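Local structure of CTD kinase subunit gamma (Schizosaccharomyces pombe, 5CE7) at residues S43-W46 with E47-S51; R86-C89 with K90-Q93; V95-I98 with G99-A103; R110-L113 with Q114-E118. The protein probably helps activate, as a subunit whose N-terminal noncanonical CTD-interacting domain is this chain, the kinase complex that hyperphosphorylates the C-terminal repeats of RNA polymerase II. All coordinates share one frame; numbering follows the deposited sequence.

All four contacts are local ones within an all-helical domain, and each joins residues close in sequence. Contacts 1 and 4 lie inside helices 38-51 and 100-118, on opposite sides of the chain's centre. Contact 2 starts helix 88-95 and touches both: Leu-91 packs on Trp-46 and Leu-49, and Ile-88 on Leu-113 and Leu-116. All three combine buried apolar residues with exposed polar ones. Contact 3 lies farther out, about 16 Å from the chain's centre, where the chain turns into helix 100-118. Contact 1 relies on an aromatic ring, contact 2 adds a salt bridge, contact 4 pairs aliphatic groups, and contact 3 uses glycines, close backbone packing and a water.

Contact 1. Residues S43-W46 with E47-S51; sequences SCIW and EELES
The amide N of Glu-50 donates to Trp-46 O at 2.9 Å, with an N-H...O angle of 162°. Glu-47 N to Ser-43 O and Glu-48 N to Cys-44 O make the same i to i+4 bond in the same turn of helix. The side-chain contact is built on the Trp-46 indole. Leu-49 places CD2 over one face, 3.6 Å from the centroid of the six-membered ring of Trp-46, a CH-pi contact close to the ring normal. Leu-49 CG is anti to its own carbonyl carbon (chi1 -80°), which turns the branch back toward the ring. Glu-50 meets the ring differently. Its OE1 lies at the edge, 3.2 Å from Trp-46 CE3, and the carboxylate is nearly coplanar with the indole, 13° apart. The indole NE1 bonds to the hydroxyl of Tyr-42. An alanine in place of Trp-46 would probably leave Leu-49 CD2 without its aromatic face and Tyr-42 OH without this mate. Helix 38-51 packs against three others on its inner side: Cys-44 and Ile-45 meet Phe-10 of helix 3-14, Ile-45 and Leu-49 meet Ile-60 of helix 54-73, and Trp-46 and Leu-49 pack on Leu-91 of helix 88-95.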
ATOM      1  N   SER A  43      -3.869  -9.613   3.440  1.00 12.06           N
ATOM      2  CA  SER A  43      -4.751  -9.370   4.567  1.00 10.91           C
ATOM      3  C   SER A  43      -3.981  -8.842   5.768  1.00 10.50           C
ATOM      4  O   SER A  43      -4.531  -8.110   6.590  1.00 13.49           O
ATOM      5  CB  SER A  43      -5.541 -10.634   4.951  1.00 16.89           C
ATOM      6  OG  SER A  43      -6.539 -10.899   3.991  1.00 21.13           O
ATOM      7  N   CYS A  44      -2.712  -9.217   5.877  1.00 11.77           N
ATOM      8  CA  CYS A  44      -1.856  -8.670   6.932  1.00 14.48           C
ATOM      9  C   CYS A  44      -1.696  -7.157   6.745  1.00 14.56           C
ATOM     10  O   CYS A  44      -1.680  -6.398   7.718  1.00 11.81           O
ATOM     11  CB  CYS A  44      -0.471  -9.323   6.903  1.00 12.00           C
ATOM     12  SG  CYS A  44      -0.389 -11.072   7.396  1.00 14.40           S
ATOM     13  N   ILE A  45      -1.558  -6.734   5.490  1.00 14.50           N
ATOM     14  CA  ILE A  45      -1.433  -5.310   5.154  1.00 12.19           C
ATOM     15  C   ILE A  45      -2.671  -4.541   5.604  1.00 12.36           C
ATOM     16  O   ILE A  45      -2.560  -3.520   6.288  1.00 11.72           O
ATOM     17  CB  ILE A  45      -1.189  -5.081   3.634  1.00 15.63           C
ATOM     18  CG1 ILE A  45       0.126  -5.749   3.196  1.00 13.64           C
ATOM     19  CG2 ILE A  45      -1.174  -3.567   3.325  1.00 18.65           C
ATOM     20  CD1 ILE A  45       0.357  -5.770   1.678  1.00 14.74           C
ATOM     21  N   TRP A  46      -3.852  -5.045   5.252  1.00  9.58           N
ATOM     22  CA  TRP A  46      -5.103  -4.409   5.693  1.00 14.96           C
ATOM     23  C   TRP A  46      -5.348  -4.481   7.203  1.00 17.13           C
ATOM     24  O   TRP A  46      -5.940  -3.564   7.784  1.00 17.40           O
ATOM     25  CB  TRP A  46      -6.313  -4.929   4.900  1.00 16.24           C
ATOM     26  CG  TRP A  46      -6.476  -4.159   3.618  1.00 16.35           C
ATOM     27  CD1 TRP A  46      -6.055  -4.527   2.379  1.00 17.58           C
ATOM     28  CD2 TRP A  46      -7.050  -2.850   3.478  1.00 17.71           C
ATOM     29  NE1 TRP A  46      -6.341  -3.531   1.465  1.00 19.45           N
ATOM     30  CE2 TRP A  46      -6.960  -2.500   2.115  1.00 20.61           C
ATOM     31  CE3 TRP A  46      -7.632  -1.950   4.374  1.00 20.32           C
ATOM     32  CZ2 TRP A  46      -7.443  -1.275   1.624  1.00 20.77           C
ATOM     33  CZ3 TRP A  46      -8.107  -0.730   3.883  1.00 25.00           C
ATOM     34  CH2 TRP A  46      -8.012  -0.409   2.517  1.00 22.32           C
ATOM     35  N   GLU A  47      -4.891  -5.558   7.839  1.00 12.84           N
ATOM     36  CA  GLU A  47      -4.973  -5.659   9.296  1.00 12.62           C
ATOM     37  C   GLU A  47      -4.190  -4.517   9.957  1.00 13.58           C
ATOM     38  O   GLU A  47      -4.636  -3.923  10.943  1.00 17.91           O
ATOM     39  CB  GLU A  47      -4.418  -7.005   9.771  1.00 15.24           C
ATOM     40  CG  GLU A  47      -4.543  -7.246  11.272  1.00 18.93           C
ATOM     41  CD  GLU A  47      -3.961  -8.599  11.697  1.00 16.80           C
ATOM     42  OE1 GLU A  47      -3.333  -9.255  10.848  1.00 12.74           O
ATOM     43  OE2 GLU A  47      -4.125  -8.982  12.880  1.00 17.15           O
ATOM     44  N   GLU A  48      -3.003  -4.244   9.433  1.00 13.55           N
ATOM     45  CA  GLU A  48      -2.152  -3.184   9.969  1.00 15.40           C
ATOM     46  C   GLU A  48      -2.709  -1.797   9.622  1.00 12.87           C
ATOM     47  O   GLU A  48      -2.607  -0.868  10.418  1.00 14.40           O
ATOM     48  CB  GLU A  48      -0.720  -3.322   9.443  1.00 21.02           C
ATOM     49  CG  GLU A  48       0.032  -4.509  10.000  1.00 30.69           C
ATOM     50  CD  GLU A  48       0.714  -4.193  11.320  1.00 39.67           C
ATOM     51  OE1 GLU A  48       1.472  -3.193  11.374  1.00 42.74           O
ATOM     52  OE2 GLU A  48       0.475  -4.927  12.306  1.00 38.65           O
ATOM     53  N   LEU A  49      -3.306  -1.657   8.444  1.00 13.54           N
ATOM     54  CA  LEU A  49      -4.008  -0.404   8.100  1.00 15.31           C
ATOM     55  C   LEU A  49      -5.132  -0.093   9.082  1.00 18.67           C
ATOM     56  O   LEU A  49      -5.226   1.016   9.613  1.00 23.04           O
ATOM     57  CB  LEU A  49      -4.601  -0.462   6.686  1.00 16.21           C
ATOM     58  CG  LEU A  49      -3.654  -0.209   5.518  1.00 24.58           C
ATOM     59  CD1 LEU A  49      -2.376  -0.890   5.817  1.00 31.47           C
ATOM     60  CD2 LEU A  49      -4.225  -0.737   4.215  1.00 21.56           C
ATOM     61  N   GLU A  50      -5.987  -1.083   9.320  1.00 14.78           N
ATOM     62  CA  GLU A  50      -7.179  -0.907  10.154  1.00 21.29           C
ATOM     63  C   GLU A  50      -6.884  -0.523  11.589  1.00 21.96           C
ATOM     64  O   GLU A  50      -7.633   0.230  12.206  1.00 25.41           O
ATOM     65  CB  GLU A  50      -8.016  -2.188  10.167  1.00 29.62           C
ATOM     66  CG  GLU A  50      -9.321  -2.065   9.445  1.00 42.53           C
ATOM     67  CD  GLU A  50      -9.119  -1.927   7.965  1.00 50.54           C
ATOM     68  OE1 GLU A  50      -8.353  -2.742   7.408  1.00 57.42           O
ATOM     69  OE2 GLU A  50      -9.710  -1.005   7.362  1.00 49.81           O
ATOM     70  N   SER A  51      -5.804  -1.062  12.134  1.00 23.61           N
ATOM     71  CA  SER A  51      -5.502  -0.848  13.541  1.00 22.64           C
ATOM     72  C   SER A  51      -4.363   0.142  13.747  1.00 19.87           C
ATOM     73  O   SER A  51      -4.017   0.460  14.885  1.00 21.46           O
ATOM     74  CB  SER A  51      -5.200  -2.189  14.235  1.00 28.30           C
ATOM     75  OG  SER A  51      -4.028  -2.791  13.706  1.00 33.05           O
TER

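Contact 2. Residues R86-C89 with K90-Q93; sequences RDIC and KLVQ
Leu-91 folds back along the first turn of its helix, over the carbonyls of Asp-87 and Ile-88. Its CB lies 3.4 Å from Ile-88 O. The next atom, Leu-91 CG, is 3.3 Å from Asp-87 O. CG reaches that oxygen because it is anti to the carbonyl carbon of Leu-91 (chi1 -68°). At the tip the two methyls part. Leu-91 CD1 still lies 3.7 Å from Asp-87 O and only loosely near Ile-88 CD1. CD2 turns to helix 38-51. The amide of Leu-91 grips the same Asp-87 carbonyl in a hydrogen bond of 2.9 Å from N to O. Asp-87 marks a break between two helices of this CTD-interacting domain: it leaves the end of helix 80-86 and is the N-cap residue of helix 88-95. Its carboxylate makes no capping bond and turns to Arg-86 instead. The guanidinium grips it side-on with two nitrogens. Arg-86 NE meets Asp-87 OD1 at 2.6 Å as a salt bridge, and Arg-86 NH2 meets Asp-87 OD2 at 3.0 Å. Both oxygens lie near the guanidinium plane, while the donors stand out of the carboxylate plane. Asp-87 OD2 also bonds to Tyr-42 OH. The extended Lys-90 chain passes alongside, its CD 4.4 Å from Asp-87 OD1; NZ, at 4.7 Å, makes no salt bridge. Val-92 leans the other way, onto helices 100-118 and 124-139.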
ATOM      1  N   ARG A  86      -7.239  -2.945  -7.613  1.00 19.79           N
ATOM      2  CA  ARG A  86      -8.666  -3.083  -7.310  1.00 25.26           C
ATOM      3  C   ARG A  86      -9.033  -2.249  -6.090  1.00 23.94           C
ATOM      4  O   ARG A  86     -10.100  -1.641  -6.037  1.00 25.22           O
ATOM      5  CB  ARG A  86      -9.019  -4.554  -7.041  1.00 23.88           C
ATOM      6  CG  ARG A  86     -10.413  -4.784  -6.466  1.00 30.61           C
ATOM      7  CD  ARG A  86     -10.549  -6.188  -5.835  1.00 34.78           C
ATOM      8  NE  ARG A  86      -9.783  -6.307  -4.594  1.00 36.14           N
ATOM      9  CZ  ARG A  86      -9.161  -7.412  -4.185  1.00 35.23           C
ATOM     10  NH1 ARG A  86      -9.206  -8.520  -4.913  1.00 34.86           N
ATOM     11  NH2 ARG A  86      -8.490  -7.409  -3.044  1.00 31.58           N
ATOM     12  N   ASP A  87      -8.140  -2.215  -5.111  1.00 15.17           N
ATOM     13  CA  ASP A  87      -8.465  -1.597  -3.827  1.00 17.64           C
ATOM     14  C   ASP A  87      -7.932  -0.185  -3.649  1.00 16.37           C
ATOM     15  O   ASP A  87      -7.931   0.328  -2.531  1.00 18.39           O
ATOM     16  CB  ASP A  87      -7.972  -2.472  -2.663  1.00 16.78           C
ATOM     17  CG  ASP A  87      -8.676  -3.822  -2.603  1.00 23.51           C
ATOM     18  OD1 ASP A  87      -9.684  -4.009  -3.311  1.00 25.37           O
ATOM     19  OD2 ASP A  87      -8.226  -4.694  -1.843  1.00 23.47           O
ATOM     20  N   ILE A  88      -7.477   0.446  -4.729  1.00 18.59           N
ATOM     21  CA  ILE A  88      -6.780   1.738  -4.603  1.00 19.44           C
ATOM     22  C   ILE A  88      -7.601   2.827  -3.913  1.00 18.16           C
ATOM     23  O   ILE A  88      -7.074   3.576  -3.091  1.00 18.29           O
ATOM     24  CB  ILE A  88      -6.203   2.262  -5.953  1.00 18.64           C
ATOM     25  CG1 ILE A  88      -5.290   3.478  -5.717  1.00 21.86           C
ATOM     26  CG2 ILE A  88      -7.321   2.621  -6.933  1.00 16.17           C
ATOM     27  CD1 ILE A  88      -4.085   3.204  -4.798  1.00 22.29           C
ATOM     28  N   CYS A  89      -8.887   2.917  -4.225  1.00 17.90           N
ATOM     29  CA  CYS A  89      -9.709   3.943  -3.592  1.00 20.06           C
ATOM     30  C   CYS A  89      -9.992   3.612  -2.125  1.00 19.70           C
ATOM     31  O   CYS A  89     -10.071   4.513  -1.291  1.00 17.63           O
ATOM     32  CB  CYS A  89     -11.000   4.207  -4.383  1.00 23.44           C
ATOM     33  SG  CYS A  89     -10.706   5.083  -5.957  1.00 30.53           S
ATOM     34  N   LYS A  90     -10.125   2.330  -1.802  1.00 16.22           N
ATOM     35  CA  LYS A  90     -10.230   1.929  -0.398  1.00 19.63           C
ATOM     36  C   LYS A  90      -8.975   2.330   0.370  1.00 16.48           C
ATOM     37  O   LYS A  90      -9.043   2.839   1.494  1.00 16.32           O
ATOM     38  CB  LYS A  90     -10.458   0.417  -0.281  1.00 24.76           C
ATOM     39  CG  LYS A  90     -11.812  -0.041  -0.808  1.00 35.69           C
ATOM     40  CD  LYS A  90     -12.024  -1.540  -0.593  1.00 42.13           C
ATOM     41  CE  LYS A  90     -13.454  -1.960  -0.942  1.00 45.53           C
ATOM     42  NZ  LYS A  90     -13.661  -3.440  -0.794  1.00 46.51           N
ATOM     43  N   LEU A  91      -7.819   2.089  -0.244  1.00 19.60           N
ATOM     44  CA  LEU A  91      -6.552   2.439   0.367  1.00 15.74           C
ATOM     45  C   LEU A  91      -6.523   3.936   0.652  1.00 17.79           C
ATOM     46  O   LEU A  91      -6.141   4.354   1.741  1.00 15.77           O
ATOM     47  CB  LEU A  91      -5.385   2.027  -0.529  1.00 17.87           C
ATOM     48  CG  LEU A  91      -5.248   0.496  -0.628  1.00 24.48           C
ATOM     49  CD1 LEU A  91      -4.344   0.041  -1.782  1.00 23.87           C
ATOM     50  CD2 LEU A  91      -4.746  -0.060   0.702  1.00 21.77           C
ATOM     51  N   VAL A  92      -6.929   4.742  -0.326  1.00 16.57           N
ATOM     52  CA  VAL A  92      -6.968   6.191  -0.136  1.00 14.10           C
ATOM     53  C   VAL A  92      -7.907   6.592   1.005  1.00 15.67           C
ATOM     54  O   VAL A  92      -7.597   7.476   1.807  1.00 16.32           O
ATOM     55  CB  VAL A  92      -7.364   6.933  -1.448  1.00 22.39           C
ATOM     56  CG1 VAL A  92      -7.655   8.395  -1.157  1.00 21.51           C
ATOM     57  CG2 VAL A  92      -6.267   6.794  -2.499  1.00 23.23           C
ATOM     58  N   GLN A  93      -9.069   5.953   1.061  1.00 18.88           N
ATOM     59  CA  GLN A  93     -10.064   6.263   2.089  1.00 20.81           C
ATOM     60  C   GLN A  93      -9.517   5.998   3.494  1.00 18.49           C
ATOM     61  O   GLN A  93      -9.827   6.711   4.445  1.00 19.58           O
ATOM     62  CB  GLN A  93     -11.327   5.425   1.861  1.00 30.03           C
ATOM     63  CG  GLN A  93     -12.291   5.427   3.038  1.00 45.57           C
ATOM     64  CD  GLN A  93     -13.054   4.119   3.178  1.00 57.01           C
ATOM     65  OE1 GLN A  93     -13.337   3.437   2.188  1.00 62.64           O
ATOM     66  NE2 GLN A  93     -13.382   3.756   4.417  1.00 59.67           N
TER

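Contact 3. Residues V95-I98 with G99-A103; sequences VAPI and GAAGA
Pro-97 and Ala-101 meet through small apolar atoms: ring atom CG of Pro-97 lies 4.2 Å from Ala-101 CB. Both also touch Phe-54 of helix 54-73. Ala-96, one residue earlier, sets its CB 4.1 Å from Gly-102 CA. Here the chain turns back on itself as it passes from helix 88-95 to helix 100-118. The main chain comes closest at the carbonyl of Pro-97, whose O is 3.3 Å from Gly-102 CA. A beta carbon on Gly-102 would fall 2.5 Å from that oxygen, so the missing side chain lets the two runs of backbone come this near. Ile-98 is oriented otherwise. Its beta carbon points away from residues 99-103 overall, but CG1, anti to the backbone N (chi1 -170°), lies beside the carbonyl carbon, with Ile-98 CG1 3.2 Å from Gly-99 N. Gly-99 follows with a positive phi of 103°. Here a beta carbon would run into the carbonyl oxygen of Ile-98. A water closes the turn, donating to Ile-98 O at 2.9 Å and accepting from Ala-101 N at 3.1 Å. Val-95 O is hydrogen-bonded to Asn-105 ND2 and Ala-96 O to His-137 ND1. No direct hydrogen bond joins residues 95-98 to 99-103, so the turn probably owes its shape to close backbone packing, the two glycines, the bridging water and these bonds to other residues.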
ATOM      1  N   VAL A  95      -6.100   5.880   4.342  1.00 15.40           N
ATOM      2  CA  VAL A  95      -4.930   6.708   4.649  1.00 18.43           C
ATOM      3  C   VAL A  95      -5.260   8.212   4.735  1.00 18.98           C
ATOM      4  O   VAL A  95      -4.740   8.928   5.601  1.00 16.20           O
ATOM      5  CB  VAL A  95      -3.794   6.449   3.634  1.00 20.57           C
ATOM      6  CG1 VAL A  95      -2.534   7.275   3.976  1.00 19.13           C
ATOM      7  CG2 VAL A  95      -3.471   4.960   3.595  1.00 18.98           C
ATOM      8  N   ALA A  96      -6.143   8.666   3.848  1.00 17.54           N
ATOM      9  CA  ALA A  96      -6.543  10.065   3.773  1.00 18.94           C
ATOM     10  C   ALA A  96      -8.061  10.192   3.829  1.00 18.85           C
ATOM     11  O   ALA A  96      -8.697  10.532   2.827  1.00 18.44           O
ATOM     12  CB  ALA A  96      -6.022  10.690   2.487  1.00 17.72           C
ATOM     13  N   PRO A  97      -8.651   9.918   5.002  1.00 18.67           N
ATOM     14  CA  PRO A  97     -10.112   9.976   5.152  1.00 19.15           C
ATOM     15  C   PRO A  97     -10.649  11.407   5.211  1.00 19.35           C
ATOM     16  O   PRO A  97      -9.866  12.358   5.268  1.00 14.95           O
ATOM     17  CB  PRO A  97     -10.340   9.287   6.504  1.00 19.23           C
ATOM     18  CG  PRO A  97      -9.084   9.596   7.274  1.00 19.26           C
ATOM     19  CD  PRO A  97      -7.986   9.495   6.247  1.00 15.68           C
ATOM     20  N   ILE A  98     -11.972  11.552   5.213  1.00 16.20           N
ATOM     21  CA  ILE A  98     -12.598  12.845   5.454  1.00 17.44           C
ATOM     22  C   ILE A  98     -12.119  13.384   6.802  1.00 20.12           C
ATOM     23  O   ILE A  98     -11.831  12.617   7.719  1.00 20.76           O
ATOM     24  CB  ILE A  98     -14.148  12.731   5.456  1.00 31.97           C
ATOM     25  CG1 ILE A  98     -14.802  14.114   5.466  1.00 32.98           C
ATOM     26  CG2 ILE A  98     -14.629  11.931   6.651  1.00 34.72           C
ATOM     27  CD1 ILE A  98     -14.734  14.835   4.164  1.00 31.31           C
ATOM     28  N   GLY A  99     -12.014  14.703   6.919  1.00 21.63           N
ATOM     29  CA  GLY A  99     -11.513  15.311   8.136  1.00 22.02           C
ATOM     30  C   GLY A  99     -10.077  15.781   7.988  1.00 18.65           C
ATOM     31  O   GLY A  99      -9.535  15.807   6.892  1.00 20.07           O
ATOM     32  N   ALA A 100      -9.459  16.146   9.102  1.00 19.69           N
ATOM     33  CA  ALA A 100      -8.142  16.781   9.081  1.00 19.84           C
ATOM     34  C   ALA A 100      -7.000  15.865   8.633  1.00 16.19           C
ATOM     35  O   ALA A 100      -6.000  16.346   8.104  1.00 17.89           O
ATOM     36  CB  ALA A 100      -7.827  17.404  10.453  1.00 17.09           C
ATOM     37  N   ALA A 101      -7.132  14.556   8.839  1.00 13.95           N
ATOM     38  CA  ALA A 101      -6.060  13.639   8.418  1.00 14.78           C
ATOM     39  C   ALA A 101      -5.937  13.581   6.904  1.00 15.50           C
ATOM     40  O   ALA A 101      -4.853  13.332   6.367  1.00 17.36           O
ATOM     41  CB  ALA A 101      -6.256  12.228   9.004  1.00 15.18           C
ATOM     42  N   GLY A 102      -7.047  13.826   6.218  1.00 14.77           N
ATOM     43  CA  GLY A 102      -7.043  13.893   4.760  1.00 14.20           C
ATOM     44  C   GLY A 102      -6.133  15.017   4.290  1.00 17.20           C
ATOM     45  O   GLY A 102      -5.368  14.856   3.345  1.00 17.65           O
ATOM     46  N   ALA A 103      -6.196  16.152   4.977  1.00 14.55           N
ATOM     47  CA  ALA A 103      -5.325  17.282   4.662  1.00 13.95           C
ATOM     48  C   ALA A 103      -3.873  16.996   5.045  1.00 15.71           C
ATOM     49  O   ALA A 103      -2.951  17.279   4.276  1.00 15.54           O
ATOM     50  CB  ALA A 103      -5.829  18.560   5.351  1.00 16.69           C
TER
HETATM   51  O   HOH W   1      -9.499  12.680   9.375  1.00 16.32           O

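Contact 4. Residues R110-L113 with Q114-E118; sequences RKVL and QSLHE
Helix 100-118 supplies this contact near its C-terminal end, where one turn packs on the next. Val-112 and Leu-116 lie side by side on its buried face and point the same way. Val-112 CG1 touches Leu-116 CD1 at 3.8 Å. CG1 is anti to the Val-112 backbone N (chi1 175°), which sends it forward along the helix. Beneath the pair, Leu-116 N bonds to Val-112 O at 2.9 Å, almost straight at 173°. Gln-114, Ser-115 and His-117 make the same i to i+4 bond to Arg-110, Lys-111 and Leu-113. Lys-111 O is gripped twice: by Ser-115 N at 3.1 Å and by a water at 2.7 Å. That water also donates to Gln-114 OE1 at 3.0 Å, tying this side chain to the preceding turn. An alanine in place of Leu-116 would probably open a gap beside Val-112 CG1 and Ile-88. Polar ends reach other helices: Arg-110 forms salt bridges to Glu-135 and Glu-138, Ser-115 OG bonds to Asp-65, and His-117 bonds to Asp-124. A buried aliphatic stripe with polar flanks marks an amphipathic helix, here one of the helices in the right-handed superhelix of this noncanonical CTD-interacting domain.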
ATOM      1  N   ARG A 110      -0.800  11.655  -2.696  1.00 17.40           N
ATOM      2  CA  ARG A 110      -0.631  12.083  -4.081  1.00 17.32           C
ATOM      3  C   ARG A 110       0.667  11.564  -4.686  1.00 16.38           C
ATOM      4  O   ARG A 110       0.702  11.196  -5.862  1.00 18.21           O
ATOM      5  CB  ARG A 110      -0.716  13.613  -4.216  1.00 16.07           C
ATOM      6  CG  ARG A 110      -2.111  14.158  -3.940  1.00 18.79           C
ATOM      7  CD  ARG A 110      -2.261  15.605  -4.397  1.00 22.28           C
ATOM      8  NE  ARG A 110      -3.628  16.083  -4.196  1.00 21.88           N
ATOM      9  CZ  ARG A 110      -3.992  17.016  -3.325  1.00 22.46           C
ATOM     10  NH1 ARG A 110      -3.084  17.615  -2.555  1.00 22.92           N
ATOM     11  NH2 ARG A 110      -5.274  17.359  -3.236  1.00 25.29           N
ATOM     12  N   LYS A 111       1.736  11.536  -3.899  1.00 14.89           N
ATOM     13  CA  LYS A 111       3.017  11.052  -4.419  1.00 20.64           C
ATOM     14  C   LYS A 111       2.904   9.581  -4.807  1.00 19.20           C
ATOM     15  O   LYS A 111       3.360   9.166  -5.878  1.00 17.13           O
ATOM     16  CB  LYS A 111       4.138  11.261  -3.396  1.00 27.78           C
ATOM     17  CG  LYS A 111       5.511  10.763  -3.843  1.00 34.40           C
ATOM     18  CD  LYS A 111       6.147   9.890  -2.770  1.00 36.99           C
ATOM     19  CE  LYS A 111       6.318  10.639  -1.444  1.00 31.85           C
ATOM     20  NZ  LYS A 111       7.565  11.462  -1.407  1.00 31.51           N
ATOM     21  N   VAL A 112       2.285   8.791  -3.936  1.00 17.52           N
ATOM     22  CA  VAL A 112       2.103   7.369  -4.208  1.00 18.36           C
ATOM     23  C   VAL A 112       1.184   7.131  -5.410  1.00 16.90           C
ATOM     24  O   VAL A 112       1.444   6.255  -6.245  1.00 15.94           O
ATOM     25  CB  VAL A 112       1.526   6.631  -2.981  1.00 15.25           C
ATOM     26  CG1 VAL A 112       1.230   5.175  -3.335  1.00 14.21           C
ATOM     27  CG2 VAL A 112       2.492   6.735  -1.806  1.00 16.15           C
ATOM     28  N   LEU A 113       0.106   7.901  -5.493  1.00 14.06           N
ATOM     29  CA  LEU A 113      -0.848   7.716  -6.581  1.00 18.54           C
ATOM     30  C   LEU A 113      -0.187   7.991  -7.927  1.00 19.53           C
ATOM     31  O   LEU A 113      -0.426   7.270  -8.899  1.00 19.24           O
ATOM     32  CB  LEU A 113      -2.086   8.594  -6.393  1.00 16.48           C
ATOM     33  CG  LEU A 113      -3.036   8.198  -5.272  1.00 18.27           C
ATOM     34  CD1 LEU A 113      -4.167   9.212  -5.162  1.00 16.19           C
ATOM     35  CD2 LEU A 113      -3.590   6.774  -5.487  1.00 17.79           C
ATOM     36  N   GLN A 114       0.645   9.029  -7.972  1.00 14.61           N
ATOM     37  CA  GLN A 114       1.356   9.391  -9.193  1.00 20.01           C
ATOM     38  C   GLN A 114       2.327   8.281  -9.590  1.00 19.73           C
ATOM     39  O   GLN A 114       2.416   7.899 -10.753  1.00 17.39           O
ATOM     40  CB  GLN A 114       2.100  10.715  -9.010  1.00 22.11           C
ATOM     41  CG  GLN A 114       3.079  11.058 -10.131  1.00 31.72           C
ATOM     42  CD  GLN A 114       3.793  12.387  -9.893  1.00 40.09           C
ATOM     43  OE1 GLN A 114       4.895  12.428  -9.344  1.00 44.82           O
ATOM     44  NE2 GLN A 114       3.157  13.482 -10.301  1.00 40.40           N
ATOM     45  N   SER A 115       3.039   7.760  -8.599  1.00 18.73           N
ATOM     46  CA  SER A 115       3.959   6.651  -8.805  1.00 20.93           C
ATOM     47  C   SER A 115       3.239   5.413  -9.363  1.00 22.87           C
ATOM     48  O   SER A 115       3.669   4.827 -10.355  1.00 24.55           O
ATOM     49  CB  SER A 115       4.648   6.312  -7.488  1.00 15.19           C
ATOM     50  OG  SER A 115       5.513   5.207  -7.646  1.00 23.61           O
ATOM     51  N   LEU A 116       2.149   5.014  -8.717  1.00 17.77           N
ATOM     52  CA  LEU A 116       1.363   3.881  -9.181  1.00 19.07           C
ATOM     53  C   LEU A 116       0.798   4.115 -10.596  1.00 21.55           C
ATOM     54  O   LEU A 116       0.772   3.205 -11.424  1.00 23.11           O
ATOM     55  CB  LEU A 116       0.235   3.564  -8.192  1.00 17.15           C
ATOM     56  CG  LEU A 116       0.712   3.076  -6.809  1.00 18.96           C
ATOM     57  CD1 LEU A 116      -0.462   2.839  -5.865  1.00 21.40           C
ATOM     58  CD2 LEU A 116       1.541   1.812  -6.946  1.00 13.71           C
ATOM     59  N   HIS A 117       0.350   5.335 -10.861  1.00 18.32           N
ATOM     60  CA  HIS A 117      -0.153   5.701 -12.181  1.00 20.24           C
ATOM     61  C   HIS A 117       0.925   5.641 -13.275  1.00 22.78           C
ATOM     62  O   HIS A 117       0.689   5.102 -14.359  1.00 25.11           O
ATOM     63  CB  HIS A 117      -0.788   7.098 -12.150  1.00 19.98           C
ATOM     64  CG  HIS A 117      -1.442   7.484 -13.439  1.00 27.10           C
ATOM     65  ND1 HIS A 117      -1.133   8.645 -14.113  1.00 28.61           N
ATOM     66  CD2 HIS A 117      -2.371   6.848 -14.192  1.00 27.57           C
ATOM     67  CE1 HIS A 117      -1.855   8.716 -15.217  1.00 30.89           C
ATOM     68  NE2 HIS A 117      -2.615   7.637 -15.288  1.00 29.26           N
ATOM     69  N   GLU A 118       2.099   6.197 -12.994  1.00 21.99           N
ATOM     70  CA  GLU A 118       3.210   6.184 -13.949  1.00 22.89           C
ATOM     71  C   GLU A 118       3.666   4.759 -14.256  1.00 25.93           C
ATOM     72  O   GLU A 118       4.110   4.450 -15.367  1.00 26.83           O
ATOM     73  CB  GLU A 118       4.390   6.978 -13.397  1.00 20.63           C
ATOM     74  CG  GLU A 118       4.131   8.467 -13.307  1.00 34.49           C
ATOM     75  CD  GLU A 118       5.232   9.203 -12.577  1.00 47.01           C
ATOM     76  OE1 GLU A 118       5.970   8.557 -11.799  1.00 55.30           O
ATOM     77  OE2 GLU A 118       5.360  10.428 -12.777  1.00 46.81           O
TER
HETATM   78  O   HOH W   2       5.364  10.298  -7.354  1.00 26.68           O